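Local coordinates for penicillin-binding protein 2 (Pbp2) (Helicobacter pylori, PDB 5LP5), which probably acts as a membrane-anchored transpeptidase of peptidoglycan synthesis, binding penicillin and working in cell-shape maintenance together with MreC, at residues I88-K93 and Q141-L146; K237-E242 and S579-E584; M315-S320 and V369-F374; A446-I451 and A557-V562. One frame throughout, in Å; residues are numbered along the deposited sequence.

Interaction 1: residues I88-K93 and Q141-L146; sequences IEIIQK and QGIFAL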
loop_
_atom_site.group_PDB
_atom_site.type_symbol
_atom_site.label_atom_id
_atom_site.label_comp_id
_atom_site.label_asym_id
_atom_site.label_seq_id
_atom_site.Cartn_x
_atom_site.Cartn_y
_atom_site.Cartn_z
ATOM N N ILE A 88 -10.934 -23.400 -13.058
ATOM C CA ILE A 88 -10.862 -22.191 -13.882
ATOM C C ILE A 88 -12.240 -21.810 -14.433
ATOM O O ILE A 88 -12.525 -20.623 -14.629
ATOM C CB ILE A 88 -9.815 -22.338 -15.015
ATOM C CG1 ILE A 88 -8.396 -22.275 -14.422
ATOM C CG2 ILE A 88 -10.000 -21.266 -16.086
ATOM C CD1 ILE A 88 -7.308 -22.795 -15.335
ATOM N N GLU A 89 -13.084 -22.814 -14.689
ATOM C CA GLU A 89 -14.480 -22.564 -15.079
ATOM C C GLU A 89 -15.198 -21.838 -13.950
ATOM O O GLU A 89 -15.972 -20.913 -14.198
ATOM C CB GLU A 89 -15.230 -23.870 -15.376
ATOM C CG GLU A 89 -14.929 -24.506 -16.715
ATOM C CD GLU A 89 -15.704 -25.796 -16.941
ATOM O OE1 GLU A 89 -16.284 -26.356 -15.980
ATOM O OE2 GLU A 89 -15.725 -26.261 -18.096
ATOM N N ILE A 90 -14.947 -22.282 -12.715
ATOM C CA ILE A 90 -15.511 -21.644 -11.522
ATOM C C ILE A 90 -15.013 -20.195 -11.411
ATOM O O ILE A 90 -15.788 -19.293 -11.130
ATOM C CB ILE A 90 -15.198 -22.445 -10.226
ATOM C CG1 ILE A 90 -15.977 -23.772 -10.202
ATOM C CG2 ILE A 90 -15.564 -21.649 -8.991
ATOM C CD1 ILE A 90 -15.689 -24.663 -9.009
ATOM N N ILE A 91 -13.728 -19.974 -11.652
ATOM C CA ILE A 91 -13.155 -18.637 -11.575
ATOM C C ILE A 91 -13.577 -17.764 -12.761
ATOM O O ILE A 91 -13.593 -16.545 -12.655
ATOM C CB ILE A 91 -11.631 -18.712 -11.425
ATOM C CG1 ILE A 91 -11.305 -19.331 -10.064
ATOM C CG2 ILE A 91 -10.992 -17.332 -11.526
ATOM C CD1 ILE A 91 -9.883 -19.807 -9.899
ATOM N N GLN A 92 -13.930 -18.387 -13.879
ATOM C CA GLN A 92 -14.529 -17.677 -15.014
ATOM C C GLN A 92 -15.861 -17.028 -14.616
ATOM O O GLN A 92 -16.124 -15.872 -14.946
ATOM C CB GLN A 92 -14.739 -18.632 -16.211
ATOM C CG GLN A 92 -15.421 -18.014 -17.444
ATOM C CD GLN A 92 -14.614 -16.899 -18.086
ATOM O OE1 GLN A 92 -13.386 -16.937 -18.094
ATOM N NE2 GLN A 92 -15.301 -15.901 -18.622
ATOM N N LYS A 93 -16.699 -17.777 -13.911
ATOM C CA LYS A 93 -17.984 -17.247 -13.456
ATOM C C LYS A 93 -17.781 -15.944 -12.678
ATOM O O LYS A 93 -18.464 -14.969 -12.954
ATOM C CB LYS A 93 -18.759 -18.273 -12.608
ATOM C CG LYS A 93 -19.402 -19.408 -13.411
ATOM C CD LYS A 93 -19.893 -20.537 -12.515
ATOM C CE LYS A 93 -19.877 -21.882 -13.230
ATOM N NZ LYS A 93 -19.942 -22.995 -12.245
ATOM N N GLN A 141 -13.961 -25.255 -1.645
ATOM C CA GLN A 141 -12.925 -25.720 -0.691
ATOM C C GLN A 141 -11.488 -25.421 -1.122
ATOM O O GLN A 141 -10.683 -24.961 -0.316
ATOM C CB GLN A 141 -13.073 -27.224 -0.377
ATOM C CG GLN A 141 -14.057 -27.544 0.756
ATOM C CD GLN A 141 -14.395 -29.041 0.912
ATOM O OE1 GLN A 141 -14.374 -29.817 -0.045
ATOM N NE2 GLN A 141 -14.732 -29.438 2.132
ATOM N N GLY A 142 -11.157 -25.677 -2.380
ATOM C CA GLY A 142 -9.784 -25.479 -2.844
ATOM C C GLY A 142 -9.477 -24.148 -3.518
ATOM O O GLY A 142 -8.579 -24.080 -4.362
ATOM N N ILE A 143 -10.199 -23.088 -3.159
ATOM C CA ILE A 143 -9.979 -21.775 -3.782
ATOM C C ILE A 143 -9.771 -20.680 -2.731
ATOM O O ILE A 143 -10.591 -20.515 -1.821
ATOM C CB ILE A 143 -11.122 -21.379 -4.729
ATOM C CG1 ILE A 143 -11.281 -22.416 -5.835
ATOM C CG2 ILE A 143 -10.827 -20.029 -5.365
ATOM C CD1 ILE A 143 -12.389 -22.118 -6.832
ATOM N N PHE A 144 -8.672 -19.941 -2.891
ATOM C CA PHE A 144 -8.186 -18.996 -1.894
ATOM C C PHE A 144 -8.195 -17.570 -2.465
ATOM O O PHE A 144 -7.951 -17.367 -3.643
ATOM C CB PHE A 144 -6.764 -19.388 -1.456
ATOM C CG PHE A 144 -6.674 -20.758 -0.830
ATOM C CD1 PHE A 144 -6.391 -20.895 0.524
ATOM C CD2 PHE A 144 -6.846 -21.916 -1.598
ATOM C CE1 PHE A 144 -6.305 -22.152 1.109
ATOM C CE2 PHE A 144 -6.791 -23.169 -1.021
ATOM C CZ PHE A 144 -6.506 -23.290 0.334
ATOM N N ALA A 145 -8.490 -16.589 -1.617
ATOM C CA ALA A 145 -8.512 -15.187 -2.022
ATOM C C ALA A 145 -7.763 -14.361 -0.965
ATOM O O ALA A 145 -8.156 -14.310 0.200
ATOM C CB ALA A 145 -9.951 -14.704 -2.187
ATOM N N LEU A 146 -6.696 -13.696 -1.385
ATOM C CA LEU A 146 -5.691 -13.215 -0.465
ATOM C C LEU A 146 -5.396 -11.767 -0.717
ATOM O O LEU A 146 -5.393 -11.324 -1.858
ATOM C CB LEU A 146 -4.399 -14.010 -0.662
ATOM C CG LEU A 146 -4.543 -15.522 -0.485
ATOM C CD1 LEU A 146 -3.284 -16.284 -0.897
ATOM C CD2 LEU A 146 -4.934 -15.785 0.969
#
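Ile143 reaches across to Ile90 and Ile91 and supplies the larger share of the 108 Å² buried here. At its CB the side chain forks. CG2 lies 4.6 Å from Ile91 CD1, beyond close contact. CG1 takes the branch opposite the carbonyl carbon (chi1 -59°), and an extended second torsion (chi2 -180°) carries CD1 to the tip of the side chain, where the contact is made. There CD1 lies 3.9 Å from Ile90 CG2, the two isoleucines meeting at a slant, and 4.4 Å from Ile91 CG1. One methyl thus bridges two consecutive residues of the helix. The contact is wholly apolar. The backbones stay well apart, the nearest pair of CA atoms being Ile91 and Ile143 at 9.0 Å, so the gap is spanned by side chains. Ile91 also packs on Val73, Leu75 and Val122, and Ile143 shares Leu75 with it. Phe144, next in the sequence, is backbone hydrogen-bonded with Phe74 of strand 63-76, so Ile143 sits just before the strand. Helix 81-94 lying against strands 63-76 and 118-125 and the loop leading into strand 144-152 is alpha/beta packing of a helix on a sheet face, within the PBP dimerisation domain family region.

Interaction 2: residues K237-E242 and S579-E584; sequences KRLQKE and SNKLYE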
loop_
_atom_site.group_PDB
_atom_site.type_symbol
_atom_site.label_atom_id
_atom_site.label_comp_id
_atom_site.label_asym_id
_atom_site.label_seq_id
_atom_site.Cartn_x
_atom_site.Cartn_y
_atom_site.Cartn_z
ATOM N N LYS A 237 4.104 20.104 -2.281
ATOM C CA LYS A 237 3.116 19.694 -3.285
ATOM C C LYS A 237 2.431 20.872 -3.987
ATOM O O LYS A 237 2.084 20.786 -5.166
ATOM C CB LYS A 237 2.069 18.787 -2.616
ATOM C CG LYS A 237 0.929 18.369 -3.502
ATOM C CD LYS A 237 -0.131 17.644 -2.684
ATOM C CE LYS A 237 -1.362 17.417 -3.544
ATOM N NZ LYS A 237 -2.329 16.436 -2.983
ATOM N N ARG A 238 2.236 21.973 -3.273
ATOM C CA ARG A 238 1.599 23.144 -3.871
ATOM C C ARG A 238 2.545 23.787 -4.877
ATOM O O ARG A 238 2.166 24.078 -6.010
ATOM C CB ARG A 238 1.210 24.147 -2.798
ATOM C CG ARG A 238 0.107 23.645 -1.874
ATOM C CD ARG A 238 0.061 24.412 -0.554
ATOM N NE ARG A 238 1.288 24.218 0.205
ATOM C CZ ARG A 238 1.617 24.889 1.304
ATOM N NH1 ARG A 238 0.798 25.804 1.806
ATOM N NH2 ARG A 238 2.770 24.648 1.910
ATOM N N LEU A 239 3.788 23.988 -4.454
ATOM C CA LEU A 239 4.807 24.579 -5.311
ATOM C C LEU A 239 5.049 23.781 -6.590
ATOM O O LEU A 239 5.291 24.378 -7.633
ATOM C CB LEU A 239 6.116 24.730 -4.550
ATOM C CG LEU A 239 6.140 25.746 -3.413
ATOM C CD1 LEU A 239 7.521 25.756 -2.767
ATOM C CD2 LEU A 239 5.779 27.141 -3.887
ATOM N N GLN A 240 4.990 22.449 -6.516
ATOM C CA GLN A 240 5.139 21.603 -7.711
ATOM C C GLN A 240 3.940 21.705 -8.635
ATOM O O GLN A 240 4.084 21.662 -9.856
ATOM C CB GLN A 240 5.362 20.135 -7.360
ATOM C CG GLN A 240 6.835 19.735 -7.210
ATOM C CD GLN A 240 7.495 19.177 -8.462
ATOM O OE1 GLN A 240 8.708 19.208 -8.551
ATOM N NE2 GLN A 240 6.722 18.637 -9.405
ATOM N N LYS A 241 2.749 21.837 -8.071
ATOM C CA LYS A 241 1.580 22.005 -8.923
ATOM C C LYS A 241 1.668 23.322 -9.675
ATOM O O LYS A 241 1.255 23.393 -10.837
ATOM C CB LYS A 241 0.279 21.892 -8.133
ATOM C CG LYS A 241 -0.084 20.453 -7.831
ATOM C CD LYS A 241 -1.482 20.302 -7.295
ATOM C CE LYS A 241 -1.728 18.847 -6.943
ATOM N NZ LYS A 241 -3.079 18.647 -6.352
ATOM N N GLU A 242 2.221 24.345 -9.021
ATOM C CA GLU A 242 2.486 25.620 -9.672
ATOM C C GLU A 242 3.451 25.401 -10.814
ATOM O O GLU A 242 3.209 25.837 -11.939
ATOM C CB GLU A 242 3.077 26.636 -8.682
ATOM C CG GLU A 242 3.413 28.002 -9.282
ATOM C CD GLU A 242 2.240 28.661 -9.996
ATOM O OE1 GLU A 242 1.083 28.265 -9.767
ATOM O OE2 GLU A 242 2.468 29.582 -10.803
ATOM N N SER A 579 8.179 32.897 -7.714
ATOM C CA SER A 579 8.640 33.698 -6.557
ATOM C C SER A 579 7.473 34.310 -5.750
ATOM O O SER A 579 7.584 34.506 -4.530
ATOM C CB SER A 579 9.609 34.797 -7.002
ATOM O OG SER A 579 8.914 35.837 -7.658
ATOM N N ASN A 580 6.370 34.602 -6.447
ATOM C CA ASN A 580 5.125 35.063 -5.835
ATOM C C ASN A 580 4.391 33.959 -5.072
ATOM O O ASN A 580 3.811 34.205 -4.010
ATOM C CB ASN A 580 4.182 35.629 -6.905
ATOM C CG ASN A 580 4.533 37.048 -7.314
ATOM O OD1 ASN A 580 5.443 37.674 -6.762
ATOM N ND2 ASN A 580 3.795 37.567 -8.280
ATOM N N LYS A 581 4.381 32.756 -5.638
ATOM C CA LYS A 581 3.800 31.587 -4.974
ATOM C C LYS A 581 4.508 31.291 -3.630
ATOM O O LYS A 581 3.871 30.884 -2.668
ATOM C CB LYS A 581 3.861 30.375 -5.915
ATOM C CG LYS A 581 3.250 29.074 -5.397
ATOM C CD LYS A 581 1.773 29.186 -5.069
ATOM C CE LYS A 581 0.920 29.439 -6.295
ATOM N NZ LYS A 581 -0.516 29.464 -5.876
ATOM N N LEU A 582 5.822 31.500 -3.566
ATOM C CA LEU A 582 6.581 31.340 -2.310
ATOM C C LEU A 582 6.235 32.444 -1.296
ATOM O O LEU A 582 6.345 32.254 -0.086
ATOM C CB LEU A 582 8.090 31.360 -2.590
ATOM C CG LEU A 582 8.664 30.226 -3.457
ATOM C CD1 LEU A 582 10.059 30.556 -3.967
ATOM C CD2 LEU A 582 8.721 28.907 -2.706
ATOM N N TYR A 583 5.848 33.603 -1.819
ATOM C CA TYR A 583 5.419 34.740 -1.025
ATOM C C TYR A 583 4.032 34.463 -0.493
ATOM O O TYR A 583 3.785 34.525 0.708
ATOM C CB TYR A 583 5.378 35.983 -1.930
ATOM C CG TYR A 583 5.039 37.298 -1.261
ATOM C CD1 TYR A 583 5.955 37.935 -0.448
ATOM C CD2 TYR A 583 3.809 37.919 -1.476
ATOM C CE1 TYR A 583 5.652 39.137 0.165
ATOM C CE2 TYR A 583 3.502 39.121 -0.869
ATOM C CZ TYR A 583 4.432 39.721 -0.052
ATOM O OH TYR A 583 4.143 40.923 0.534
ATOM N N GLU A 584 3.135 34.156 -1.420
ATOM C CA GLU A 584 1.780 33.737 -1.111
ATOM C C GLU A 584 1.736 32.693 0.010
ATOM O O GLU A 584 0.832 32.730 0.854
ATOM C CB GLU A 584 1.144 33.169 -2.376
ATOM C CG GLU A 584 -0.356 32.973 -2.322
ATOM C CD GLU A 584 -0.912 32.441 -3.637
ATOM O OE1 GLU A 584 -0.344 32.731 -4.734
ATOM O OE2 GLU A 584 -1.935 31.716 -3.571
#
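Leu239 and Leu582 meet nearly at a right angle, and beside them Leu239 and Lys581 run past each other in opposite senses. The helices behind them are close to antiparallel: the axes of the two short segments make 153° and approach to 10.4 Å. Both leucines have CG opposite the carbonyl carbon. Leu239 uses both of its branches. Its CD1 faces Leu582 CD2 at 3.4 Å, while Leu239 CD2 lies alongside the aliphatic part of Lys581, 3.5 Å from Lys581 CG. Lys581 is bent at chi2 (60°) and again at chi3 (66°), which turns its chain so that CE passes beside the Glu242 carboxylate as the two side chains cross at a slant. Glu242 OE1 is 3.7 Å from Lys581 CE, but 4.4 Å from Lys581 NZ, too far for a salt bridge. The ammonium instead pairs weakly with Glu584 OE1, one turn on in its own helix, at 3.5 Å. Glu242 would probably still add some favourable electrostatics. Leu239 also rests on Leu265 and Val266 of strand 264-270, and Gln240 OE1 accepts from Ala267 N, while Leu582 touches Ile558 of strand 556-562: the helix pair therefore lies together against the antiparallel sheet.

Interaction 3: residues M315-S320 and V369-F374; sequences MGVGLS and VYFYKF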
loop_
_atom_site.group_PDB
_atom_site.type_symbol
_atom_site.label_atom_id
_atom_site.label_comp_id
_atom_site.label_asym_id
_atom_site.label_seq_id
_atom_site.Cartn_x
_atom_site.Cartn_y
_atom_site.Cartn_z
ATOM N N MET A 315 28.997 35.363 -14.692
ATOM C CA MET A 315 29.515 35.790 -13.396
ATOM C C MET A 315 30.605 34.828 -12.862
ATOM O O MET A 315 31.485 35.233 -12.089
ATOM C CB MET A 315 28.387 36.071 -12.370
ATOM C CG MET A 315 27.232 35.071 -12.239
ATOM S SD MET A 315 25.803 35.183 -13.358
ATOM C CE MET A 315 25.600 36.944 -13.408
ATOM N N GLY A 316 30.565 33.574 -13.299
ATOM C CA GLY A 316 31.656 32.636 -13.020
ATOM C C GLY A 316 32.909 32.965 -13.815
ATOM O O GLY A 316 34.025 32.882 -13.298
ATOM N N VAL A 317 32.705 33.348 -15.072
ATOM C CA VAL A 317 33.787 33.767 -15.974
ATOM C C VAL A 317 34.435 35.070 -15.470
ATOM O O VAL A 317 35.653 35.171 -15.333
ATOM C CB VAL A 317 33.247 33.991 -17.416
ATOM C CG1 VAL A 317 34.343 34.478 -18.348
ATOM C CG2 VAL A 317 32.619 32.721 -17.973
ATOM N N GLY A 318 33.596 36.063 -15.206
ATOM C CA GLY A 318 34.039 37.321 -14.631
ATOM C C GLY A 318 34.843 37.094 -13.371
ATOM O O GLY A 318 35.889 37.712 -13.186
ATOM N N LEU A 319 34.374 36.196 -12.507
ATOM C CA LEU A 319 35.084 35.913 -11.263
ATOM C C LEU A 319 36.506 35.411 -11.531
ATOM O O LEU A 319 37.430 35.709 -10.770
ATOM C CB LEU A 319 34.300 34.922 -10.395
ATOM C CG LEU A 319 34.994 34.494 -9.094
ATOM C CD1 LEU A 319 35.171 35.668 -8.150
ATOM C CD2 LEU A 319 34.245 33.361 -8.410
ATOM N N SER A 320 36.676 34.659 -12.609
ATOM C CA SER A 320 37.997 34.193 -13.010
ATOM C C SER A 320 38.880 35.345 -13.502
ATOM O O SER A 320 40.071 35.393 -13.190
ATOM C CB SER A 320 37.880 33.144 -14.116
ATOM O OG SER A 320 39.107 32.438 -14.279
ATOM N N VAL A 369 31.061 41.058 -25.725
ATOM C CA VAL A 369 32.425 41.507 -26.069
ATOM C C VAL A 369 33.355 41.703 -24.871
ATOM O O VAL A 369 34.553 41.440 -24.979
ATOM C CB VAL A 369 32.415 42.780 -26.953
ATOM C CG1 VAL A 369 33.820 43.355 -27.108
ATOM C CG2 VAL A 369 31.846 42.453 -28.327
ATOM N N TYR A 370 32.820 42.157 -23.739
ATOM C CA TYR A 370 33.633 42.300 -22.531
ATOM C C TYR A 370 34.382 40.993 -22.254
ATOM O O TYR A 370 35.569 41.004 -21.911
ATOM C CB TYR A 370 32.753 42.674 -21.337
ATOM C CG TYR A 370 33.475 42.739 -20.001
ATOM C CD1 TYR A 370 34.084 43.916 -19.569
ATOM C CD2 TYR A 370 33.544 41.627 -19.168
ATOM C CE1 TYR A 370 34.720 43.989 -18.334
ATOM C CE2 TYR A 370 34.178 41.682 -17.932
ATOM C CZ TYR A 370 34.763 42.865 -17.512
ATOM O OH TYR A 370 35.403 42.929 -16.284
ATOM N N PHE A 371 33.669 39.876 -22.426
ATOM C CA PHE A 371 34.192 38.535 -22.155
ATOM C C PHE A 371 35.042 38.046 -23.304
ATOM O O PHE A 371 36.027 37.354 -23.086
ATOM C CB PHE A 371 33.050 37.549 -21.850
ATOM C CG PHE A 371 32.228 37.944 -20.650
ATOM C CD1 PHE A 371 32.682 37.683 -19.363
ATOM C CD2 PHE A 371 31.023 38.603 -20.804
ATOM C CE1 PHE A 371 31.947 38.060 -18.259
ATOM C CE2 PHE A 371 30.292 38.983 -19.704
ATOM C CZ PHE A 371 30.754 38.717 -18.431
ATOM N N TYR A 372 34.680 38.406 -24.527
ATOM C CA TYR A 372 35.555 38.137 -25.666
ATOM C C TYR A 372 36.948 38.755 -25.453
ATOM O O TYR A 372 37.974 38.101 -25.650
ATOM C CB TYR A 372 34.955 38.670 -26.978
ATOM C CG TYR A 372 33.751 37.912 -27.526
ATOM C CD1 TYR A 372 33.652 36.521 -27.417
ATOM C CD2 TYR A 372 32.728 38.588 -28.193
ATOM C CE1 TYR A 372 32.557 35.839 -27.923
ATOM C CE2 TYR A 372 31.636 37.909 -28.707
ATOM C CZ TYR A 372 31.557 36.538 -28.570
ATOM O OH TYR A 372 30.470 35.868 -29.073
ATOM N N LYS A 373 36.978 40.018 -25.042
ATOM C CA LYS A 373 38.235 40.761 -24.929
ATOM C C LYS A 373 39.153 40.222 -23.839
ATOM O O LYS A 373 40.324 39.945 -24.105
ATOM C CB LYS A 373 37.971 42.253 -24.710
ATOM C CG LYS A 373 37.780 43.004 -26.015
ATOM C CD LYS A 373 37.623 44.487 -25.753
ATOM C CE LYS A 373 37.364 45.272 -27.027
ATOM N NZ LYS A 373 37.165 46.725 -26.754
ATOM N N PHE A 374 38.639 40.080 -22.619
ATOM C CA PHE A 374 39.469 39.569 -21.522
ATOM C C PHE A 374 39.755 38.075 -21.701
ATOM O O PHE A 374 40.722 37.551 -21.139
ATOM C CB PHE A 374 38.840 39.857 -20.151
ATOM C CG PHE A 374 38.924 41.308 -19.742
ATOM C CD1 PHE A 374 40.108 41.847 -19.243
ATOM C CD2 PHE A 374 37.814 42.146 -19.863
ATOM C CE1 PHE A 374 40.180 43.193 -18.878
ATOM C CE2 PHE A 374 37.877 43.486 -19.489
ATOM C CZ PHE A 374 39.061 44.013 -18.994
#
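Gly318 and Phe371 bring the two helices closest, their CA atoms 7.6 Å apart, a spacing that the phenyl ring spans. Phe371 has CG opposite its own carbonyl carbon (chi1 -60°), which sends the ring to the other helix, where two neighbouring residues receive it. Val317 CG1 stands 3.7 Å from Phe371 CD1, approaching obliquely. That methyl is the branch opposite the backbone N of Val317 (chi1 178°). Further round, Phe371 CE1 is 4.0 Å from Gly318 N, and the nitrogen lies at the ring edge, near the ring plane. No side chain intervenes at Gly318, so the aromatic edge comes directly to the helix backbone. These touching residues are all buried, and no hydrogen bond crosses the contact. Helix 314-324 begins at the lysine of what is probably the SxxK motif of penicillin-binding transpeptidases, Ser311 and Lys314, with Lys513 belonging to the accompanying KTG-type motif. Phe371 also touches this set, consistent with the ring lying near the likely active site. Within its own helix Phe371 is backed by Tyr370, whose CD2 sits 3.9 Å above the centre of one face of the Phe371 ring. Tyr370 in turn has Phe374 CD2 3.8 Å over the centre of one of its faces, forming an aromatic run along helix 369-377. Ala362 of helix 359-364 contacts both Tyr370 and Phe371.

Interaction 4: residues A446-I451 and A557-V562; sequences AYTGLI and AITILV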
loop_
_atom_site.group_PDB
_atom_site.type_symbol
_atom_site.label_atom_id
_atom_site.label_comp_id
_atom_site.label_asym_id
_atom_site.label_seq_id
_atom_site.Cartn_x
_atom_site.Cartn_y
_atom_site.Cartn_z
ATOM N N ALA A 446 22.872 24.914 -8.355
ATOM C CA ALA A 446 23.847 24.881 -7.271
ATOM C C ALA A 446 24.779 26.090 -7.390
ATOM O O ALA A 446 25.099 26.776 -6.401
ATOM C CB ALA A 446 24.643 23.592 -7.310
ATOM N N TYR A 447 25.204 26.326 -8.621
ATOM C CA TYR A 447 26.046 27.455 -8.980
ATOM C C TYR A 447 25.409 28.775 -8.567
ATOM O O TYR A 447 26.052 29.596 -7.906
ATOM C CB TYR A 447 26.316 27.386 -10.507
ATOM C CG TYR A 447 26.685 28.662 -11.232
ATOM C CD1 TYR A 447 27.900 29.302 -11.006
ATOM C CD2 TYR A 447 25.834 29.184 -12.195
ATOM C CE1 TYR A 447 28.246 30.453 -11.698
ATOM C CE2 TYR A 447 26.159 30.330 -12.891
ATOM C CZ TYR A 447 27.368 30.967 -12.648
ATOM O OH TYR A 447 27.681 32.096 -13.379
ATOM N N THR A 448 24.144 28.980 -8.934
ATOM C CA THR A 448 23.423 30.205 -8.554
ATOM C C THR A 448 23.335 30.429 -7.012
ATOM O O THR A 448 23.426 31.562 -6.542
ATOM C CB THR A 448 22.003 30.197 -9.143
ATOM O OG1 THR A 448 22.079 29.993 -10.555
ATOM C CG2 THR A 448 21.278 31.498 -8.830
ATOM N N GLY A 449 23.157 29.353 -6.249
ATOM C CA GLY A 449 23.114 29.444 -4.798
ATOM C C GLY A 449 24.485 29.594 -4.143
ATOM O O GLY A 449 24.577 29.979 -2.975
ATOM N N LEU A 450 25.550 29.261 -4.869
ATOM C CA LEU A 450 26.901 29.588 -4.420
ATOM C C LEU A 450 27.159 31.095 -4.517
ATOM O O LEU A 450 27.707 31.710 -3.593
ATOM C CB LEU A 450 27.951 28.829 -5.226
ATOM C CG LEU A 450 29.420 29.160 -4.927
ATOM C CD1 LEU A 450 29.772 28.901 -3.479
ATOM C CD2 LEU A 450 30.340 28.340 -5.815
ATOM N N ILE A 451 26.774 31.690 -5.639
ATOM C CA ILE A 451 26.927 33.136 -5.829
ATOM C C ILE A 451 26.211 33.850 -4.696
ATOM O O ILE A 451 26.801 34.638 -3.970
ATOM C CB ILE A 451 26.343 33.598 -7.195
ATOM C CG1 ILE A 451 27.142 33.003 -8.355
ATOM C CG2 ILE A 451 26.276 35.122 -7.328
ATOM C CD1 ILE A 451 28.630 33.263 -8.280
ATOM N N ALA A 557 17.012 29.790 -4.293
ATOM C CA ALA A 557 17.465 29.901 -5.666
ATOM C C ALA A 557 16.414 29.226 -6.535
ATOM O O ALA A 557 15.771 28.266 -6.109
ATOM C CB ALA A 557 18.809 29.212 -5.841
ATOM N N ILE A 558 16.242 29.738 -7.745
ATOM C CA ILE A 558 15.316 29.162 -8.709
ATOM C C ILE A 558 16.038 29.085 -10.028
ATOM O O ILE A 558 16.783 29.981 -10.342
ATOM C CB ILE A 558 14.078 30.044 -8.874
ATOM C CG1 ILE A 558 13.384 30.206 -7.519
ATOM C CG2 ILE A 558 13.150 29.454 -9.920
ATOM C CD1 ILE A 558 12.128 31.051 -7.527
ATOM N N THR A 559 15.827 28.020 -10.789
ATOM C CA THR A 559 16.507 27.839 -12.059
ATOM C C THR A 559 15.513 27.240 -13.045
ATOM O O THR A 559 14.898 26.204 -12.780
ATOM C CB THR A 559 17.729 26.909 -11.921
ATOM O OG1 THR A 559 18.758 27.542 -11.143
ATOM C CG2 THR A 559 18.310 26.569 -13.286
ATOM N N ILE A 560 15.354 27.906 -14.184
ATOM C CA ILE A 560 14.319 27.543 -15.155
ATOM C C ILE A 560 14.927 27.395 -16.525
ATOM O O ILE A 560 15.761 28.200 -16.919
ATOM C CB ILE A 560 13.196 28.603 -15.221
ATOM C CG1 ILE A 560 12.508 28.717 -13.862
ATOM C CG2 ILE A 560 12.160 28.246 -16.282
ATOM C CD1 ILE A 560 11.627 29.934 -13.706
ATOM N N LEU A 561 14.493 26.360 -17.241
ATOM C CA LEU A 561 14.970 26.087 -18.585
ATOM C C LEU A 561 13.835 25.626 -19.503
ATOM O O LEU A 561 13.270 24.553 -19.286
ATOM C CB LEU A 561 16.040 25.009 -18.534
ATOM C CG LEU A 561 16.385 24.445 -19.908
ATOM C CD1 LEU A 561 17.383 25.315 -20.650
ATOM C CD2 LEU A 561 16.932 23.060 -19.724
ATOM N N VAL A 562 13.518 26.416 -20.531
ATOM C CA VAL A 562 12.470 26.027 -21.483
ATOM C C VAL A 562 13.068 25.639 -22.827
ATOM O O VAL A 562 13.656 26.466 -23.521
ATOM C CB VAL A 562 11.412 27.132 -21.709
ATOM C CG1 VAL A 562 10.407 26.709 -22.767
ATOM C CG2 VAL A 562 10.682 27.444 -20.417
#
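Thr448 and Gly449 lie opposite Thr559 and Ala557, where helix 441-453 packs on the central antiparallel sheet of the penicillin-binding transpeptidase fold. Close van der Waals packing brings the alanine methyl against the glycine backbone. The CA atoms of Gly449 and Ala557 are 5.7 Å apart, a close passage of helix and strand made by two small residues. Ala557 CB points at the helix backbone, 4.4 Å from Gly449 N, and it also touches Leu445 one turn earlier. Backbone hydrogen bonds hold the strand between its two neighbours: they tie Ala557 to Met257 and Thr559 to Leu255 on one flanking strand, and Ile558 to Ala547 on the other. Polar contact is indirect. Thr448 and Thr559 approach obliquely, each with OG1 opposite its own carbonyl carbon (chi1 -54° and -68°), yet no hydrogen bond links the two hydroxyls. Thr546 of strand 542-549 mediates between them, its OG1 hydrogen-bonded to both, so these buried hydroxyls have partners within the protein. Thr448 OG1 also bonds to Val444 O in its own helix. Across this three-threonine cluster, Thr448 OG1 and Thr559 OG1 remain 4.2 Å apart.

Interaction 1 stands alone in the dimerisation domain family region, its centre about 75 Å from that of interaction 3. The other three form a connected set. Interactions 2 and 4 both involve the central sheet, whose strand 556-562 meets helix 572-584 through Leu582 CD1 and Ile558 CD1, 4.1 Å apart. Interactions 3 and 4 are joined by a probable hydrogen bond from Gly316 N to Tyr447 OH, 3.2 Å long. Chemistry follows position: among the buried contacts, interaction 1 is aliphatic, interaction 3 sets a phenyl ring against a valine methyl and a glycine backbone, and interaction 4 pairs small residues with a mediated hydroxyl cluster; interaction 2, only partly buried, adds charged side chains beside its leucines.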